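PDB 5UVR: PilO protein from Pseudomonas aeruginosa, which serves as an inner-membrane component of the type IV pilus machinery, pairing with PilN to found the PilM/PilN/PilO/PilP complex needed to assemble a functional pilus. Local coordinates for residues A[2-7]-A[59-63]; A[17-23]-A[38-44]. All blocks are in the same frame, centred on the assembly; numbering follows the deposited sequence.

Interaction 1 of 2, residues A[2-7]-A[59-63]; sequences PGLLED and LPRIV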
loop_
_atom_site.group_PDB
_atom_site.type_symbol
_atom_site.label_atom_id
_atom_site.label_comp_id
_atom_site.label_asym_id
_atom_site.label_seq_id
_atom_site.Cartn_x
_atom_site.Cartn_y
_atom_site.Cartn_z
ATOM N N PRO A 2 -7.450 -2.692 -13.575
ATOM C CA PRO A 2 -7.102 -1.483 -12.819
ATOM C C PRO A 2 -6.054 -1.771 -11.753
ATOM O O PRO A 2 -6.019 -2.853 -11.160
ATOM C CB PRO A 2 -8.436 -1.050 -12.197
ATOM C CG PRO A 2 -9.313 -2.253 -12.264
ATOM C CD PRO A 2 -8.885 -3.009 -13.483
ATOM N N GLY A 3 -5.190 -0.788 -11.526
ATOM C CA GLY A 3 -4.088 -0.949 -10.609
ATOM C C GLY A 3 -4.530 -0.888 -9.159
ATOM O O GLY A 3 -5.696 -0.671 -8.822
ATOM N N LEU A 4 -3.550 -1.094 -8.281
ATOM C CA LEU A 4 -3.814 -1.067 -6.847
ATOM C C LEU A 4 -4.303 0.308 -6.403
ATOM O O LEU A 4 -5.185 0.408 -5.544
ATOM C CB LEU A 4 -2.551 -1.458 -6.083
ATOM C CG LEU A 4 -2.644 -2.191 -4.742
ATOM C CD1 LEU A 4 -1.549 -1.709 -3.805
ATOM C CD2 LEU A 4 -3.998 -2.068 -4.086
ATOM N N LEU A 5 -3.746 1.376 -6.982
ATOM C CA LEU A 5 -4.204 2.727 -6.650
ATOM C C LEU A 5 -5.705 2.870 -6.896
ATOM O O LEU A 5 -6.437 3.395 -6.052
ATOM C CB LEU A 5 -3.408 3.752 -7.463
ATOM C CG LEU A 5 -3.705 5.246 -7.308
ATOM C CD1 LEU A 5 -3.387 5.715 -5.908
ATOM C CD2 LEU A 5 -2.921 6.055 -8.331
ATOM N N GLU A 6 -6.187 2.365 -8.034
ATOM C CA GLU A 6 -7.611 2.440 -8.356
ATOM C C GLU A 6 -8.442 1.554 -7.441
ATOM O O GLU A 6 -9.558 1.926 -7.067
ATOM C CB GLU A 6 -7.854 2.036 -9.812
ATOM C CG GLU A 6 -7.503 3.099 -10.828
ATOM C CD GLU A 6 -6.028 3.421 -10.838
ATOM O OE1 GLU A 6 -5.216 2.486 -10.644
ATOM O OE2 GLU A 6 -5.682 4.610 -11.024
ATOM N N ASP A 7 -7.942 0.362 -7.103
ATOM C CA ASP A 7 -8.700 -0.530 -6.225
ATOM C C ASP A 7 -9.000 0.149 -4.900
ATOM O O ASP A 7 -10.125 0.066 -4.392
ATOM C CB ASP A 7 -7.935 -1.832 -5.977
ATOM C CG ASP A 7 -8.079 -2.826 -7.106
ATOM O OD1 ASP A 7 -8.988 -2.666 -7.953
ATOM O OD2 ASP A 7 -7.281 -3.785 -7.143
ATOM N N LEU A 59 -8.501 -7.594 -0.934
ATOM C CA LEU A 59 -8.753 -7.387 -2.354
ATOM C C LEU A 59 -8.593 -8.705 -3.110
ATOM O O LEU A 59 -7.721 -9.518 -2.773
ATOM C CB LEU A 59 -7.794 -6.334 -2.919
ATOM C CG LEU A 59 -7.956 -4.911 -2.376
ATOM C CD1 LEU A 59 -6.782 -4.055 -2.812
ATOM C CD2 LEU A 59 -9.277 -4.313 -2.830
ATOM N N PRO A 60 -9.382 -8.953 -4.092
ATOM C CA PRO A 60 -9.295 -10.220 -4.840
ATOM C C PRO A 60 -8.150 -10.221 -5.852
ATOM O O PRO A 60 -8.344 -10.406 -7.053
ATOM C CB PRO A 60 -10.672 -10.302 -5.508
ATOM C CG PRO A 60 -11.050 -8.891 -5.746
ATOM C CD PRO A 60 -10.477 -8.093 -4.579
ATOM N N ARG A 61 -6.936 -10.020 -5.353
ATOM C CA ARG A 61 -5.751 -10.019 -6.200
ATOM C C ARG A 61 -4.538 -10.202 -5.305
ATOM O O ARG A 61 -4.598 -9.971 -4.098
ATOM C CB ARG A 61 -5.638 -8.720 -7.002
ATOM C CG ARG A 61 -5.288 -7.527 -6.135
ATOM C CD ARG A 61 -5.391 -6.205 -6.904
ATOM N NE ARG A 61 -4.506 -6.150 -8.067
ATOM C CZ ARG A 61 -4.568 -5.203 -8.997
ATOM N NH1 ARG A 61 -5.478 -4.250 -8.898
ATOM N NH2 ARG A 61 -3.730 -5.217 -10.029
ATOM N N ILE A 62 -3.430 -10.628 -5.898
ATOM C CA ILE A 62 -2.216 -10.818 -5.114
ATOM C C ILE A 62 -1.584 -9.454 -4.862
ATOM O O ILE A 62 -1.096 -8.801 -5.791
ATOM C CB ILE A 62 -1.227 -11.760 -5.804
ATOM C CG1 ILE A 62 -1.839 -13.155 -5.948
ATOM C CG2 ILE A 62 0.042 -11.832 -4.976
ATOM C CD1 ILE A 62 -0.938 -14.131 -6.757
ATOM N N VAL A 63 -1.577 -9.036 -3.601
ATOM C CA VAL A 63 -0.859 -7.856 -3.144
ATOM C C VAL A 63 0.090 -8.311 -2.059
ATOM O O VAL A 63 -0.335 -8.982 -1.110
ATOM C CB VAL A 63 -1.808 -6.781 -2.586
ATOM C CG1 VAL A 63 -1.007 -5.532 -2.211
ATOM C CG2 VAL A 63 -2.921 -6.466 -3.564
#
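The Arg61 guanidinium meets two oxygens of the 2-7 segment at its edge: Asp7 OD2 lies in its plane and Pro2 O sits 16° out of it. Both are bound by the same nitrogen, at the N-terminal end of helix 4-10 in the modified ferredoxin fold of the PilO core region, with Gly3 as the N-cap residue. Arg61 NH1 forms a salt bridge to Asp7 OD2 at 2.6 Å, and a second hydrogen bond runs from Arg61 NH1 to Pro2 O at 2.7 Å. The two flat groups are steeply turned, 66° between carboxylate and guanidinium planes, and NH1 approaches OD2 from above the carboxylate plane. The bend of the arginine chain at its third torsion (chi3 -60°) helps bring NH1 between Asp7 OD2 and Pro2 O. The other carboxylate oxygen, Asp7 OD1, is engaged by Arg10, so the acid is held between two arginines and its negative charge is probably stabilised. Beside these polar bonds, Leu4 spreads its two methyls over the segment that follows helix 46-57: CD1 approaches Val63 CG1 at 4.2 Å, while CD2, with Leu4 and Leu59 crossing at about a right angle, touches Leu59 CD1 at 3.6 Å.

Interaction 2 of 2, residues A[17-23]-A[38-44]; sequences LEFEEIK and IQISVVG
Val42 carries CG2 anti to its backbone N, with CG1 between N and the carbonyl carbon (chi1 58°), and Phe19 has CG anti to its carbonyl carbon (chi1 -75°); the two side chains lie side by side, and the methyl comes over one face of the ring. Val42 CG2 stands 4.2 Å from the Phe19 centroid, a CH-pi contact offset toward the rim. Val42 CG2 also presses on Leu17 CB at 3.4 Å, a close approach for two carbons. Further along this face of the sheet, Ile22 CG2 meets Ile38 CG2 at 3.9 Å.

The strands run antiparallel, and their register slips at a classic beta bulge that sets two residues, Glu20 and Glu21, opposite the single Ser41. Ser41 O accepts two N-H groups, both coming from one side of the carbonyl plane: Glu20 N at 2.9 Å and, longer, Glu21 N at 3.3 Å. Around the bulge the pairing is regular. Glu18 N bonds Val43 O almost straight (178°), and Glu18 O takes Val43 N in return; the hydrogen-bonded pairs Glu21-Ser41 and Lys23-Gln39 continue the pairing beyond the bulge. CA-H...O contacts add to these bonds, among them Ile40 CA to Glu21 O at 3.3 Å.

On the other side from Phe19, the extended Glu20 chain crosses Val43, bringing Glu20 OE2 to 3.5 Å from Val43 CG2; Ser41 OG hydrogen-bonds Ser84 OG. The second edge of strand 38-44 pairs with strand 81-86. The chemistry thus divides by face: Leu17 and Ile40 pack on Phe52 of helix 46-57, and Ile22 and Ile38 on helix 4-10, whereas on the opposite face the Glu20 OE1 salt bridge to Arg82 reaches across strand 38-44 and adds a charged tie to strand 81-86.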
loop_
_atom_site.group_PDB
_atom_site.type_symbol
_atom_site.label_atom_id
_atom_site.label_comp_id
_atom_site.label_asym_id
_atom_site.label_seq_id
_atom_site.Cartn_x
_atom_site.Cartn_y
_atom_site.Cartn_z
ATOM N N LEU A 17 -8.417 8.130 7.250
ATOM C CA LEU A 17 -6.984 8.294 7.092
ATOM C C LEU A 17 -6.651 9.539 6.289
ATOM O O LEU A 17 -7.384 9.935 5.382
ATOM C CB LEU A 17 -6.369 7.079 6.398
ATOM C CG LEU A 17 -6.537 5.777 7.159
ATOM C CD1 LEU A 17 -5.875 4.653 6.370
ATOM C CD2 LEU A 17 -5.929 5.909 8.532
ATOM N N GLU A 18 -5.509 10.129 6.623
ATOM C CA GLU A 18 -4.954 11.277 5.917
ATOM C C GLU A 18 -3.754 10.778 5.125
ATOM O O GLU A 18 -2.682 10.544 5.690
ATOM C CB GLU A 18 -4.553 12.376 6.896
ATOM C CG GLU A 18 -5.670 12.829 7.834
ATOM C CD GLU A 18 -6.673 13.748 7.156
ATOM O OE1 GLU A 18 -6.418 14.171 6.007
ATOM O OE2 GLU A 18 -7.715 14.053 7.775
ATOM N N PHE A 19 -3.929 10.608 3.818
ATOM C CA PHE A 19 -2.789 10.265 2.981
ATOM C C PHE A 19 -1.810 11.423 2.948
ATOM O O PHE A 19 -2.207 12.589 2.833
ATOM C CB PHE A 19 -3.246 9.899 1.576
ATOM C CG PHE A 19 -3.875 8.546 1.501
ATOM C CD1 PHE A 19 -3.088 7.414 1.340
ATOM C CD2 PHE A 19 -5.242 8.395 1.636
ATOM C CE1 PHE A 19 -3.660 6.161 1.287
ATOM C CE2 PHE A 19 -5.825 7.136 1.581
ATOM C CZ PHE A 19 -5.026 6.018 1.405
ATOM N N GLU A 20 -0.533 11.104 3.123
ATOM C CA GLU A 20 0.534 12.078 2.979
ATOM C C GLU A 20 1.269 11.909 1.663
ATOM O O GLU A 20 1.545 12.895 0.985
ATOM C CB GLU A 20 1.539 11.973 4.131
ATOM C CG GLU A 20 1.038 12.444 5.472
ATOM C CD GLU A 20 2.151 12.511 6.501
ATOM O OE1 GLU A 20 3.140 11.754 6.347
ATOM O OE2 GLU A 20 2.040 13.318 7.448
ATOM N N GLU A 21 1.565 10.672 1.264
ATOM C CA GLU A 21 2.317 10.472 0.038
ATOM C C GLU A 21 1.919 9.157 -0.605
ATOM O O GLU A 21 1.810 8.136 0.078
ATOM C CB GLU A 21 3.819 10.498 0.317
ATOM C CG GLU A 21 4.678 10.341 -0.920
ATOM C CD GLU A 21 5.968 11.126 -0.812
ATOM O OE1 GLU A 21 5.991 12.123 -0.054
ATOM O OE2 GLU A 21 6.955 10.747 -1.478
ATOM N N ILE A 22 1.700 9.192 -1.915
ATOM C CA ILE A 22 1.503 7.995 -2.720
ATOM C C ILE A 22 2.504 8.078 -3.861
ATOM O O ILE A 22 2.486 9.039 -4.633
ATOM C CB ILE A 22 0.073 7.880 -3.271
ATOM C CG1 ILE A 22 -0.952 7.932 -2.135
ATOM C CG2 ILE A 22 -0.074 6.590 -4.074
ATOM C CD1 ILE A 22 -2.389 7.921 -2.606
ATOM N N LYS A 23 3.382 7.092 -3.960
ATOM C CA LYS A 23 4.433 7.116 -4.972
ATOM C C LYS A 23 4.412 5.793 -5.711
ATOM O O LYS A 23 4.684 4.746 -5.115
ATOM C CB LYS A 23 5.797 7.376 -4.332
ATOM C CG LYS A 23 6.894 7.699 -5.318
ATOM C CD LYS A 23 8.214 7.925 -4.601
ATOM C CE LYS A 23 9.345 8.163 -5.590
ATOM N NZ LYS A 23 10.673 8.081 -4.925
ATOM N N ILE A 38 4.056 0.266 -5.046
ATOM C CA ILE A 38 3.508 1.563 -4.653
ATOM C C ILE A 38 3.894 1.826 -3.203
ATOM O O ILE A 38 3.585 1.018 -2.320
ATOM C CB ILE A 38 1.979 1.633 -4.810
ATOM C CG1 ILE A 38 1.548 1.286 -6.237
ATOM C CG2 ILE A 38 1.476 3.042 -4.432
ATOM C CD1 ILE A 38 0.034 1.362 -6.454
ATOM N N GLN A 39 4.539 2.966 -2.959
ATOM C CA GLN A 39 4.967 3.364 -1.626
ATOM C C GLN A 39 3.942 4.335 -1.060
ATOM O O GLN A 39 3.559 5.296 -1.734
ATOM C CB GLN A 39 6.355 4.006 -1.687
ATOM C CG GLN A 39 6.868 4.553 -0.382
ATOM C CD GLN A 39 7.221 3.461 0.605
ATOM O OE1 GLN A 39 7.959 2.530 0.278
ATOM N NE2 GLN A 39 6.701 3.572 1.826
ATOM N N ILE A 40 3.455 4.078 0.151
ATOM C CA ILE A 40 2.426 4.950 0.704
ATOM C C ILE A 40 2.757 5.333 2.140
ATOM O O ILE A 40 3.268 4.524 2.924
ATOM C CB ILE A 40 1.011 4.334 0.614
ATOM C CG1 ILE A 40 0.728 3.398 1.775
ATOM C CG2 ILE A 40 0.785 3.634 -0.712
ATOM C CD1 ILE A 40 -0.700 2.926 1.809
ATOM N N SER A 41 2.481 6.595 2.470
ATOM C CA SER A 41 2.568 7.112 3.825
ATOM C C SER A 41 1.200 7.650 4.195
ATOM O O SER A 41 0.607 8.419 3.434
ATOM C CB SER A 41 3.612 8.223 3.945
ATOM O OG SER A 41 4.926 7.700 3.885
ATOM N N VAL A 42 0.684 7.245 5.346
ATOM C CA VAL A 42 -0.675 7.616 5.704
ATOM C C VAL A 42 -0.749 7.797 7.213
ATOM O O VAL A 42 -0.003 7.162 7.965
ATOM C CB VAL A 42 -1.663 6.564 5.156
ATOM C CG1 VAL A 42 -1.333 5.183 5.709
ATOM C CG2 VAL A 42 -3.084 6.949 5.438
ATOM N N VAL A 43 -1.616 8.710 7.652
ATOM C CA VAL A 43 -1.733 9.101 9.055
ATOM C C VAL A 43 -3.140 8.801 9.554
ATOM O O VAL A 43 -4.126 9.109 8.876
ATOM C CB VAL A 43 -1.393 10.591 9.250
ATOM C CG1 VAL A 43 -1.772 11.047 10.656
ATOM C CG2 VAL A 43 0.076 10.836 9.001
ATOM N N GLY A 44 -3.234 8.220 10.749
ATOM C CA GLY A 44 -4.529 7.921 11.334
ATOM C C GLY A 44 -4.351 7.237 12.677
ATOM O O GLY A 44 -3.231 7.033 13.151
#

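Overall arrangement
From the N terminus, residues 2-7, the lead-in and first turn of helix 4-10, form the first half of interaction 1, and the chain continues through residues 11-17 to strand 18-24. Strand 33-44 then returns beside it, and interaction 2 closes this shorter loop, with 14 residues between its segments. Helix 46-57 follows, and residues 59-63 beyond it come back to the N-terminal helix, so interaction 1 closes a longer loop that encloses the whole of interaction 2. The contact centres are about 16 Å apart, yet their residues touch: Leu4 CB packs on Ile38 CD1 at 3.8 Å, and Leu5 CD1 on Ile22 CG2 at 3.9 Å. Helix 4-10 is thereby joined to both the sheet and the segment after helix 46-57.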